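Local atomic coordinates of ESX-1 secretion system protein EccA1 (Mycobacterium tuberculosis, PDB entry 4F3V), a protein that probably hydrolyses ATP as a cytosolic component of the ESX-1 type VII secretion system and may power the export of its substrates, including EsxA and EsxB. Residues Asp156-Ala161 / Gly174-Val179. Sequence-based numbering, arbitrary orientation.
Sequences DQVKSA and GVAHGV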
loop_
_atom_site.group_PDB
_atom_site.type_symbol
_atom_site.label_atom_id
_atom_site.label_comp_id
_atom_site.label_asym_id
_atom_site.label_seq_id
_atom_site.Cartn_x
_atom_site.Cartn_y
_atom_site.Cartn_z
ATOM N N ASP A 156 1.669 1.071 -17.448
ATOM C CA ASP A 156 2.900 1.811 -17.749
ATOM C C ASP A 156 3.969 1.685 -16.650
ATOM O O ASP A 156 5.163 1.566 -16.950
ATOM C CB ASP A 156 2.633 3.318 -17.962
ATOM C CG ASP A 156 2.745 3.725 -19.403
ATOM O OD1 ASP A 156 2.062 3.107 -20.262
ATOM O OD2 ASP A 156 3.519 4.673 -19.670
ATOM N N GLN A 157 3.539 1.760 -15.392
ATOM C CA GLN A 157 4.464 1.648 -14.259
ATOM C C GLN A 157 5.044 0.245 -14.017
ATOM O O GLN A 157 6.182 0.108 -13.586
ATOM C CB GLN A 157 3.775 2.127 -12.982
ATOM C CG GLN A 157 3.474 3.614 -12.999
ATOM C CD GLN A 157 4.755 4.453 -13.060
ATOM O OE1 GLN A 157 5.715 4.142 -12.397
ATOM N NE2 GLN A 157 4.758 5.505 -13.836
ATOM N N VAL A 158 4.277 -0.797 -14.299
ATOM C CA VAL A 158 4.701 -2.149 -13.920
ATOM C C VAL A 158 5.141 -3.013 -15.093
ATOM O O VAL A 158 5.644 -4.124 -14.877
ATOM C CB VAL A 158 3.597 -2.894 -13.156
ATOM C CG1 VAL A 158 3.234 -2.138 -11.882
ATOM C CG2 VAL A 158 2.373 -3.144 -14.047
ATOM N N LYS A 159 4.999 -2.507 -16.323
ATOM C CA LYS A 159 5.272 -3.326 -17.512
ATOM C C LYS A 159 6.725 -3.771 -17.581
ATOM O O LYS A 159 7.028 -4.772 -18.205
ATOM C CB LYS A 159 4.871 -2.615 -18.804
ATOM C CG LYS A 159 5.600 -1.298 -19.090
ATOM C CD LYS A 159 5.101 -0.668 -20.404
ATOM C CE LYS A 159 5.612 0.761 -20.618
ATOM N NZ LYS A 159 4.963 1.342 -21.839
ATOM N N SER A 160 7.604 -3.017 -16.930
ATOM C CA SER A 160 9.035 -3.304 -16.825
ATOM C C SER A 160 9.447 -4.241 -15.675
ATOM O O SER A 160 10.643 -4.378 -15.403
ATOM C CB SER A 160 9.759 -1.965 -16.545
ATOM O OG SER A 160 9.304 -1.394 -15.305
ATOM N N ALA A 161 8.489 -4.839 -14.973
ATOM C CA ALA A 161 8.771 -5.491 -13.697
ATOM C C ALA A 161 9.655 -6.734 -13.839
ATOM O O ALA A 161 10.285 -7.157 -12.877
ATOM C CB ALA A 161 7.470 -5.835 -12.992
ATOM N N GLY A 174 3.254 -8.001 -11.150
ATOM C CA GLY A 174 2.502 -8.913 -12.003
ATOM C C GLY A 174 1.033 -8.989 -11.607
ATOM O O GLY A 174 0.161 -8.997 -12.469
ATOM N N VAL A 175 0.759 -9.006 -10.304
ATOM C CA VAL A 175 -0.616 -8.891 -9.828
ATOM C C VAL A 175 -1.261 -7.576 -10.289
ATOM O O VAL A 175 -2.388 -7.572 -10.816
ATOM C CB VAL A 175 -0.706 -9.015 -8.299
ATOM C CG1 VAL A 175 -2.175 -8.873 -7.861
ATOM C CG2 VAL A 175 -0.135 -10.361 -7.839
ATOM N N ALA A 176 -0.551 -6.453 -10.122
ATOM C CA ALA A 176 -1.093 -5.150 -10.580
ATOM C C ALA A 176 -1.365 -5.132 -12.075
ATOM O O ALA A 176 -2.394 -4.599 -12.527
ATOM C CB ALA A 176 -0.184 -3.985 -10.174
ATOM N N HIS A 177 -0.467 -5.747 -12.842
ATOM C CA HIS A 177 -0.594 -5.802 -14.288
ATOM C C HIS A 177 -1.846 -6.625 -14.640
ATOM O O HIS A 177 -2.663 -6.227 -15.492
ATOM C CB HIS A 177 0.680 -6.407 -14.899
ATOM C CG HIS A 177 0.874 -6.078 -16.373
ATOM N ND1 HIS A 177 2.092 -6.001 -16.956
ATOM C CD2 HIS A 177 -0.051 -5.814 -17.375
ATOM C CE1 HIS A 177 1.938 -5.699 -18.254
ATOM N NE2 HIS A 177 0.626 -5.586 -18.503
ATOM N N GLY A 178 -2.035 -7.755 -13.947
ATOM C CA GLY A 178 -3.218 -8.630 -14.164
ATOM C C GLY A 178 -4.537 -8.009 -13.772
ATOM O O GLY A 178 -5.520 -8.133 -14.502
ATOM N N VAL A 179 -4.553 -7.315 -12.623
ATOM C CA VAL A 179 -5.721 -6.573 -12.186
ATOM C C VAL A 179 -6.106 -5.477 -13.186
ATOM O O VAL A 179 -7.289 -5.328 -13.534
ATOM C CB VAL A 179 -5.520 -6.031 -10.767
ATOM C CG1 VAL A 179 -6.598 -5.021 -10.404
ATOM C CG2 VAL A 179 -5.489 -7.219 -9.770
HETATM O O HOH W 1 4.246 -6.427 -15.360
#
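The backbone O of Val158 takes two bonds: a water 2.7 Å away donates to it, and the N-H of Ala161 reaches it at 2.9 Å, closing a type I turn from Val158 to Ala161. The same water lies 2.7 Å from His177 ND1, at the edge of the imidazole and in its plane, and so links the turn to helix 167-183. With CG anti to the backbone N of His177 (chi1 -160°), the ring comes to lie beside Val158 CG2 and the CA of Lys159, with ND1 facing the water. Beside this polar bridge the packing is apolar. Val158 sends CG2 to His177 CB at 3.8 Å, with the ring carbon CG only slightly farther off, while its other branch, CG1, rests against Ala176 CB at 4.2 Å. Lys159 touches obliquely, its CA 4.2 Å from His177 CE1, before its chain runs away toward a long salt bridge with Asp156. Val154 and Ile155 of helix 151-158 extend the same interface, one helix-to-helix joint in the TPR-type N-terminal domain of EccA1. With no direct hydrogen bond between the two segments, their polar link is the shared water, which couples the imidazole to a carbonyl already engaged by the turn and may help to set the ring's rotation.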